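Long-range contact in serine protease pet (Escherichia coli, PDB 4OM9), which is a secreted autotransporter enterotoxin of enteroaggregative strains and, as a serine protease, probably cleaves host alpha-fodrin: residues I655-I669 with S676-N690. Residues are numbered along the deposited sequence; the frame is centred on the assembly and turned at random.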
ATOM      1  N   ILE A 655       9.617  15.125 -12.818  1.00 37.44           N
ATOM      2  CA  ILE A 655       8.405  15.701 -13.394  1.00 35.11           C
ATOM      3  C   ILE A 655       8.670  16.614 -14.613  1.00 38.98           C
ATOM      4  O   ILE A 655       9.329  17.670 -14.517  1.00 39.00           O
ATOM      5  CB  ILE A 655       7.619  16.503 -12.326  1.00 34.51           C
ATOM      6  CG1 ILE A 655       7.390  15.656 -11.057  1.00 34.22           C
ATOM      7  CG2 ILE A 655       6.309  17.008 -12.902  1.00 34.19           C
ATOM      8  CD1 ILE A 655       6.324  16.195 -10.098  1.00 33.78           C
ATOM      9  N   MET A 656       8.148  16.196 -15.761  1.00 44.75           N
ATOM     10  CA  MET A 656       8.108  17.038 -16.954  1.00 45.73           C
ATOM     11  C   MET A 656       6.673  17.462 -17.214  1.00 42.30           C
ATOM     12  O   MET A 656       5.824  16.635 -17.550  1.00 42.32           O
ATOM     13  CB  MET A 656       8.652  16.306 -18.176  1.00 45.21           C
ATOM     14  CG  MET A 656       9.971  15.629 -17.955  1.00 53.97           C
ATOM     15  SD  MET A 656      10.346  14.425 -19.245  1.00 79.80           S
ATOM     16  CE  MET A 656      11.960  13.846 -18.710  1.00 70.58           C
ATOM     17  N   ALA A 657       6.404  18.751 -17.094  1.00 35.87           N
ATOM     18  CA  ALA A 657       5.038  19.235 -17.166  1.00 35.67           C
ATOM     19  C   ALA A 657       4.896  20.462 -18.072  1.00 37.76           C
ATOM     20  O   ALA A 657       5.814  21.250 -18.226  1.00 39.24           O
ATOM     21  CB  ALA A 657       4.521  19.550 -15.740  1.00 34.97           C
ATOM     22  N   THR A 658       3.726  20.611 -18.669  1.00 42.31           N
ATOM     23  CA  THR A 658       3.397  21.797 -19.434  1.00 44.20           C
ATOM     24  C   THR A 658       2.045  22.292 -18.928  1.00 50.70           C
ATOM     25  O   THR A 658       1.079  21.525 -18.892  1.00 45.96           O
ATOM     26  CB  THR A 658       3.347  21.504 -20.956  1.00 52.34           C
ATOM     27  OG1 THR A 658       4.655  21.148 -21.421  1.00 55.62           O
ATOM     28  CG2 THR A 658       2.860  22.723 -21.729  1.00 53.78           C
ATOM     29  N   ASP A 659       1.991  23.558 -18.511  1.00 42.28           N
ATOM     30  CA  ASP A 659       0.795  24.134 -17.890  1.00 41.56           C
ATOM     31  C   ASP A 659       0.263  23.328 -16.701  1.00 38.37           C
ATOM     32  O   ASP A 659       1.009  22.591 -16.064  1.00 35.71           O
ATOM     33  CB  ASP A 659      -0.290  24.298 -18.941  1.00 40.85           C
ATOM     34  CG  ASP A 659       0.133  25.246 -20.062  1.00 48.31           C
ATOM     35  OD1 ASP A 659       0.550  26.389 -19.761  1.00 45.91           O
ATOM     36  OD2 ASP A 659       0.071  24.842 -21.238  1.00 49.60           O
ATOM     37  N   GLY A 660      -1.026  23.488 -16.403  1.00 37.73           N
ATOM     38  CA  GLY A 660      -1.656  22.839 -15.260  1.00 36.82           C
ATOM     39  C   GLY A 660      -1.112  23.413 -13.958  1.00 42.65           C
ATOM     40  O   GLY A 660      -0.780  24.611 -13.887  1.00 40.50           O
ATOM     41  N   SER A 661      -0.922  22.560 -12.950  1.00 42.56           N
ATOM     42  CA  SER A 661      -0.243  22.953 -11.718  1.00 43.40           C
ATOM     43  C   SER A 661       0.232  21.760 -10.872  1.00 40.18           C
ATOM     44  O   SER A 661      -0.226  20.639 -11.064  1.00 38.78           O
ATOM     45  CB  SER A 661      -1.165  23.852 -10.893  1.00 41.38           C
ATOM     46  OG  SER A 661      -2.328  23.142 -10.524  1.00 44.85           O
ATOM     47  N   ILE A 662       1.155  22.020  -9.945  1.00 36.07           N
ATOM     48  CA  ILE A 662       1.655  20.992  -9.051  1.00 37.64           C
ATOM     49  C   ILE A 662       1.528  21.444  -7.605  1.00 40.12           C
ATOM     50  O   ILE A 662       1.821  22.601  -7.271  1.00 42.69           O
ATOM     51  CB  ILE A 662       3.139  20.625  -9.339  1.00 33.80           C
ATOM     52  CG1 ILE A 662       3.313  20.153 -10.777  1.00 33.73           C
ATOM     53  CG2 ILE A 662       3.612  19.540  -8.383  1.00 33.64           C
ATOM     54  CD1 ILE A 662       4.773  19.860 -11.152  1.00 33.92           C
ATOM     55  N   SER A 663       1.104  20.529  -6.739  1.00 41.91           N
ATOM     56  CA  SER A 663       0.862  20.857  -5.344  1.00 43.05           C
ATOM     57  C   SER A 663       1.416  19.757  -4.462  1.00 42.11           C
ATOM     58  O   SER A 663       1.173  18.572  -4.700  1.00 42.60           O
ATOM     59  CB  SER A 663      -0.624  21.042  -5.092  1.00 42.19           C
ATOM     60  OG  SER A 663      -0.874  21.416  -3.769  1.00 48.80           O
ATOM     61  N   ILE A 664       2.170  20.145  -3.442  1.00 36.53           N
ATOM     62  CA  ILE A 664       2.746  19.179  -2.524  1.00 35.08           C
ATOM     63  C   ILE A 664       2.268  19.521  -1.122  1.00 41.48           C
ATOM     64  O   ILE A 664       2.536  20.608  -0.603  1.00 46.77           O
ATOM     65  CB  ILE A 664       4.275  19.163  -2.625  1.00 36.41           C
ATOM     66  CG1 ILE A 664       4.660  18.880  -4.086  1.00 36.30           C
ATOM     67  CG2 ILE A 664       4.866  18.125  -1.687  1.00 35.75           C
ATOM     68  CD1 ILE A 664       6.138  18.722  -4.345  1.00 38.15           C
ATOM     69  N   GLY A 665       1.515  18.600  -0.530  1.00 35.79           N
ATOM     70  CA  GLY A 665       0.828  18.874   0.708  1.00 36.59           C
ATOM     71  C   GLY A 665       1.451  18.284   1.962  1.00 37.80           C
ATOM     72  O   GLY A 665       2.483  17.616   1.925  1.00 39.24           O
ATOM     73  N   ASP A 666       0.801  18.556   3.084  1.00 42.31           N
ATOM     74  CA  ASP A 666       1.281  18.146   4.393  1.00 44.49           C
ATOM     75  C   ASP A 666       1.644  16.655   4.464  1.00 44.55           C
ATOM     76  O   ASP A 666       0.932  15.804   3.932  1.00 45.74           O
ATOM     77  CB  ASP A 666       0.227  18.491   5.446  1.00 47.40           C
ATOM     78  CG  ASP A 666       0.761  18.380   6.856  1.00 52.54           C
ATOM     79  OD1 ASP A 666       1.999  18.360   7.020  1.00 49.90           O
ATOM     80  OD2 ASP A 666      -0.056  18.310   7.796  1.00 64.74           O
ATOM     81  N   LYS A 667       2.788  16.374   5.087  1.00 43.78           N
ATOM     82  CA  LYS A 667       3.286  15.020   5.345  1.00 47.62           C
ATOM     83  C   LYS A 667       3.813  14.280   4.098  1.00 47.68           C
ATOM     84  O   LYS A 667       4.365  13.190   4.221  1.00 45.45           O
ATOM     85  CB  LYS A 667       2.203  14.179   6.040  1.00 51.37           C
ATOM     86  CG  LYS A 667       1.835  14.694   7.437  1.00 53.51           C
ATOM     87  CD  LYS A 667       0.887  13.741   8.173  1.00 59.86           C
ATOM     88  CE  LYS A 667       0.681  14.167   9.633  1.00 63.52           C
ATOM     89  NZ  LYS A 667       0.223  15.584   9.742  1.00 58.27           N
ATOM     90  N   ALA A 668       3.676  14.877   2.914  1.00 42.23           N
ATOM     91  CA  ALA A 668       4.270  14.292   1.713  1.00 43.06           C
ATOM     92  C   ALA A 668       5.797  14.393   1.748  1.00 42.38           C
ATOM     93  O   ALA A 668       6.357  15.386   2.201  1.00 42.82           O
ATOM     94  CB  ALA A 668       3.723  14.965   0.448  1.00 37.41           C
ATOM     95  N   ILE A 669       6.465  13.349   1.276  1.00 44.54           N
ATOM     96  CA  ILE A 669       7.913  13.365   1.134  1.00 41.61           C
ATOM     97  C   ILE A 669       8.290  13.074  -0.310  1.00 39.68           C
ATOM     98  O   ILE A 669       8.205  11.927  -0.780  1.00 40.72           O
ATOM     99  CB  ILE A 669       8.594  12.353   2.055  1.00 44.48           C
ATOM    100  CG1 ILE A 669       8.203  12.630   3.509  1.00 47.32           C
ATOM    101  CG2 ILE A 669      10.103  12.408   1.864  1.00 40.19           C
ATOM    102  CD1 ILE A 669       8.839  11.702   4.514  1.00 46.88           C
ATOM    103  N   SER A 676      13.805  17.540 -13.649  1.00 48.93           N
ATOM    104  CA  SER A 676      12.462  18.105 -13.743  1.00 46.59           C
ATOM    105  C   SER A 676      12.416  19.378 -14.591  1.00 48.89           C
ATOM    106  O   SER A 676      13.259  20.273 -14.464  1.00 51.19           O
ATOM    107  CB  SER A 676      11.906  18.395 -12.346  1.00 43.91           C
ATOM    108  OG  SER A 676      11.480  17.202 -11.718  1.00 41.56           O
ATOM    109  N   SER A 677      11.404  19.450 -15.444  1.00 42.70           N
ATOM    110  CA  SER A 677      11.224  20.580 -16.328  1.00 47.35           C
ATOM    111  C   SER A 677       9.770  21.065 -16.304  1.00 46.33           C
ATOM    112  O   SER A 677       8.864  20.377 -16.765  1.00 43.91           O
ATOM    113  CB  SER A 677      11.660  20.196 -17.742  1.00 54.02           C
ATOM    114  OG  SER A 677      10.727  20.659 -18.703  1.00 54.49           O
ATOM    115  N   LEU A 678       9.551  22.243 -15.738  1.00 40.34           N
ATOM    116  CA  LEU A 678       8.220  22.827 -15.648  1.00 36.19           C
ATOM    117  C   LEU A 678       8.106  24.066 -16.546  1.00 39.79           C
ATOM    118  O   LEU A 678       8.827  25.060 -16.372  1.00 40.25           O
ATOM    119  CB  LEU A 678       7.897  23.193 -14.205  1.00 35.73           C
ATOM    120  CG  LEU A 678       7.484  22.149 -13.160  1.00 35.49           C
ATOM    121  CD1 LEU A 678       7.860  20.704 -13.526  1.00 35.17           C
ATOM    122  CD2 LEU A 678       8.020  22.506 -11.773  1.00 35.22           C
ATOM    123  N   ASP A 679       7.209  24.003 -17.523  1.00 46.54           N
ATOM    124  CA  ASP A 679       7.003  25.131 -18.418  1.00 45.15           C
ATOM    125  C   ASP A 679       5.611  25.696 -18.231  1.00 44.41           C
ATOM    126  O   ASP A 679       4.641  25.064 -18.619  1.00 45.07           O
ATOM    127  CB  ASP A 679       7.218  24.722 -19.869  1.00 43.27           C
ATOM    128  CG  ASP A 679       7.101  25.898 -20.822  1.00 48.28           C
ATOM    129  OD1 ASP A 679       7.142  27.048 -20.349  1.00 49.09           O
ATOM    130  OD2 ASP A 679       6.966  25.677 -22.048  1.00 50.48           O
ATOM    131  N   ARG A 680       5.525  26.888 -17.646  1.00 45.40           N
ATOM    132  CA  ARG A 680       4.246  27.502 -17.293  1.00 45.04           C
ATOM    133  C   ARG A 680       3.523  26.610 -16.289  1.00 42.08           C
ATOM    134  O   ARG A 680       2.298  26.562 -16.230  1.00 48.81           O
ATOM    135  CB  ARG A 680       3.395  27.749 -18.548  1.00 48.41           C
ATOM    136  CG  ARG A 680       4.186  28.383 -19.687  1.00 47.02           C
ATOM    137  CD  ARG A 680       3.322  28.783 -20.870  1.00 47.85           C
ATOM    138  NE  ARG A 680       2.641  27.654 -21.501  1.00 53.08           N
ATOM    139  CZ  ARG A 680       3.222  26.775 -22.313  1.00 58.24           C
ATOM    140  NH1 ARG A 680       4.513  26.860 -22.592  1.00 59.76           N
ATOM    141  NH2 ARG A 680       2.512  25.800 -22.844  1.00 56.44           N
ATOM    142  N   THR A 681       4.308  25.905 -15.491  1.00 37.31           N
ATOM    143  CA  THR A 681       3.762  24.974 -14.524  1.00 37.13           C
ATOM    144  C   THR A 681       4.060  25.365 -13.070  1.00 35.61           C
ATOM    145  O   THR A 681       5.119  25.045 -12.538  1.00 38.95           O
ATOM    146  CB  THR A 681       4.269  23.521 -14.802  1.00 41.21           C
ATOM    147  OG1 THR A 681       3.741  23.056 -16.061  1.00 38.62           O
ATOM    148  CG2 THR A 681       3.844  22.546 -13.668  1.00 36.61           C
ATOM    149  N   ALA A 682       3.105  26.036 -12.430  1.00 45.06           N
ATOM    150  CA  ALA A 682       3.312  26.548 -11.074  1.00 46.54           C
ATOM    151  C   ALA A 682       3.447  25.443 -10.014  1.00 51.39           C
ATOM    152  O   ALA A 682       2.647  24.507  -9.965  1.00 50.33           O
ATOM    153  CB  ALA A 682       2.185  27.491 -10.696  1.00 52.01           C
ATOM    154  N   LEU A 683       4.462  25.580  -9.164  1.00 42.11           N
ATOM    155  CA  LEU A 683       4.759  24.601  -8.134  1.00 41.28           C
ATOM    156  C   LEU A 683       4.531  25.164  -6.741  1.00 45.69           C
ATOM    157  O   LEU A 683       5.196  26.123  -6.338  1.00 48.98           O
ATOM    158  CB  LEU A 683       6.203  24.117  -8.259  1.00 35.87           C
ATOM    159  CG  LEU A 683       6.667  23.209  -7.110  1.00 38.02           C
ATOM    160  CD1 LEU A 683       5.716  22.049  -6.914  1.00 39.01           C
ATOM    161  CD2 LEU A 683       8.063  22.697  -7.359  1.00 35.71           C
ATOM    162  N   THR A 684       3.610  24.565  -5.994  1.00 54.03           N
ATOM    163  CA  THR A 684       3.334  25.043  -4.644  1.00 54.73           C
ATOM    164  C   THR A 684       3.614  23.983  -3.595  1.00 56.51           C
ATOM    165  O   THR A 684       2.972  22.939  -3.567  1.00 59.70           O
ATOM    166  CB  THR A 684       1.881  25.523  -4.490  1.00 54.84           C
ATOM    167  OG1 THR A 684       1.657  26.643  -5.355  1.00 54.53           O
ATOM    168  CG2 THR A 684       1.623  25.964  -3.053  1.00 57.20           C
ATOM    169  N   ILE A 685       4.580  24.272  -2.726  1.00 40.88           N
ATOM    170  CA  ILE A 685       4.965  23.370  -1.643  1.00 41.71           C
ATOM    171  C   ILE A 685       4.355  23.864  -0.345  1.00 45.84           C
ATOM    172  O   ILE A 685       4.753  24.907   0.164  1.00 50.41           O
ATOM    173  CB  ILE A 685       6.491  23.277  -1.529  1.00 37.70           C
ATOM    174  CG1 ILE A 685       7.059  22.762  -2.859  1.00 36.90           C
ATOM    175  CG2 ILE A 685       6.887  22.397  -0.379  1.00 38.24           C
ATOM    176  CD1 ILE A 685       8.556  22.569  -2.885  1.00 37.31           C
ATOM    177  N   HIS A 686       3.364  23.139   0.169  1.00 48.29           N
ATOM    178  CA  HIS A 686       2.611  23.592   1.341  1.00 47.98           C
ATOM    179  C   HIS A 686       3.308  23.283   2.662  1.00 50.23           C
ATOM    180  O   HIS A 686       4.254  22.498   2.713  1.00 47.76           O
ATOM    181  CB  HIS A 686       1.217  22.962   1.380  1.00 46.80           C
ATOM    182  CG  HIS A 686       0.319  23.376   0.254  1.00 48.00           C
ATOM    183  ND1 HIS A 686      -0.430  24.529   0.285  1.00 49.48           N
ATOM    184  CD2 HIS A 686       0.029  22.766  -0.923  1.00 43.34           C
ATOM    185  CE1 HIS A 686      -1.139  24.623  -0.830  1.00 47.54           C
ATOM    186  NE2 HIS A 686      -0.880  23.564  -1.575  1.00 45.26           N
ATOM    187  N   LYS A 687       2.805  23.901   3.727  1.00 60.41           N
ATOM    188  CA  LYS A 687       3.324  23.699   5.074  1.00 62.50           C
ATOM    189  C   LYS A 687       3.203  22.237   5.483  1.00 58.08           C
ATOM    190  O   LYS A 687       2.132  21.630   5.366  1.00 58.27           O
ATOM    191  CB  LYS A 687       2.585  24.597   6.070  1.00 63.39           C
ATOM    192  CG  LYS A 687       3.042  24.467   7.518  1.00 68.38           C
ATOM    193  CD  LYS A 687       2.495  25.618   8.366  1.00 79.33           C
ATOM    194  CE  LYS A 687       2.871  25.485   9.840  1.00 87.54           C
ATOM    195  NZ  LYS A 687       4.336  25.610  10.067  1.00 84.56           N
ATOM    196  N   GLY A 688       4.315  21.672   5.941  1.00 49.67           N
ATOM    197  CA  GLY A 688       4.344  20.274   6.315  1.00 50.56           C
ATOM    198  C   GLY A 688       4.873  19.296   5.271  1.00 52.90           C
ATOM    199  O   GLY A 688       4.860  18.085   5.509  1.00 48.53           O
ATOM    200  N   ALA A 689       5.349  19.804   4.134  1.00 45.77           N
ATOM    201  CA  ALA A 689       5.955  18.949   3.114  1.00 41.59           C
ATOM    202  C   ALA A 689       7.487  18.985   3.168  1.00 47.41           C
ATOM    203  O   ALA A 689       8.080  19.989   3.563  1.00 49.81           O
ATOM    204  CB  ALA A 689       5.470  19.355   1.723  1.00 38.52           C
ATOM    205  N   ASN A 690       8.109  17.874   2.774  1.00 51.09           N
ATOM    206  CA  ASN A 690       9.561  17.771   2.627  1.00 47.23           C
ATOM    207  C   ASN A 690       9.933  17.450   1.192  1.00 45.42           C
ATOM    208  O   ASN A 690       9.727  16.330   0.715  1.00 47.03           O
ATOM    209  CB  ASN A 690      10.153  16.693   3.541  1.00 52.68           C
ATOM    210  CG  ASN A 690       9.850  16.926   4.991  1.00 61.06           C
ATOM    211  OD1 ASN A 690       9.433  18.015   5.383  1.00 63.19           O
ATOM    212  ND2 ASN A 690      10.073  15.901   5.812  1.00 64.90           N
TER
HETATM  213  O   HOH W   1       0.867  25.287  -7.723  1.00 45.30           O
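I662 reaches into the interior with both branches occupied. Its CG2 lies 3.6 Å from CD1 of L683, and the two side chains cross at a slant. Its CD1 meets CD1 of L678 at 4.0 Å, the side chains nearly at right angles, and also packs on CG2 of T681. That methyl is anti to the backbone N of T681 (OG1 at chi1 -66°), which leaves OG1 turned to the neighbouring rung. There it donates to O of D659 at 2.8 Å, so the buried hydroxyl is satisfied. I664 continues the row, with CG2 against CB of A689 at 3.7 Å.

On the outer side, R680 and D659 run side by side. NE and NH2 of R680 reach OD1 and OD2 of D659, the NE bond being weak. The carboxylate and guanidinium planes stand 63° apart, and NH2 meets OD2 at 3.1 Å from above the carboxylate plane. NH1 of R680 holds OD2 of D679, whose OD1 bonds to T700. The H686 ring turns its edge to OG of S663, while CG2 of T684 lies over one face of the ring, offset toward its rim.

Strands 655-658 and 661-664 pair in parallel with 676-679 and 682-685. These are successive rungs of the passenger's beta-helix. Apolar side chains pack in a row on the inner face, while R680 probably shares its charge between D659 of the neighbouring rung and D679 of its own.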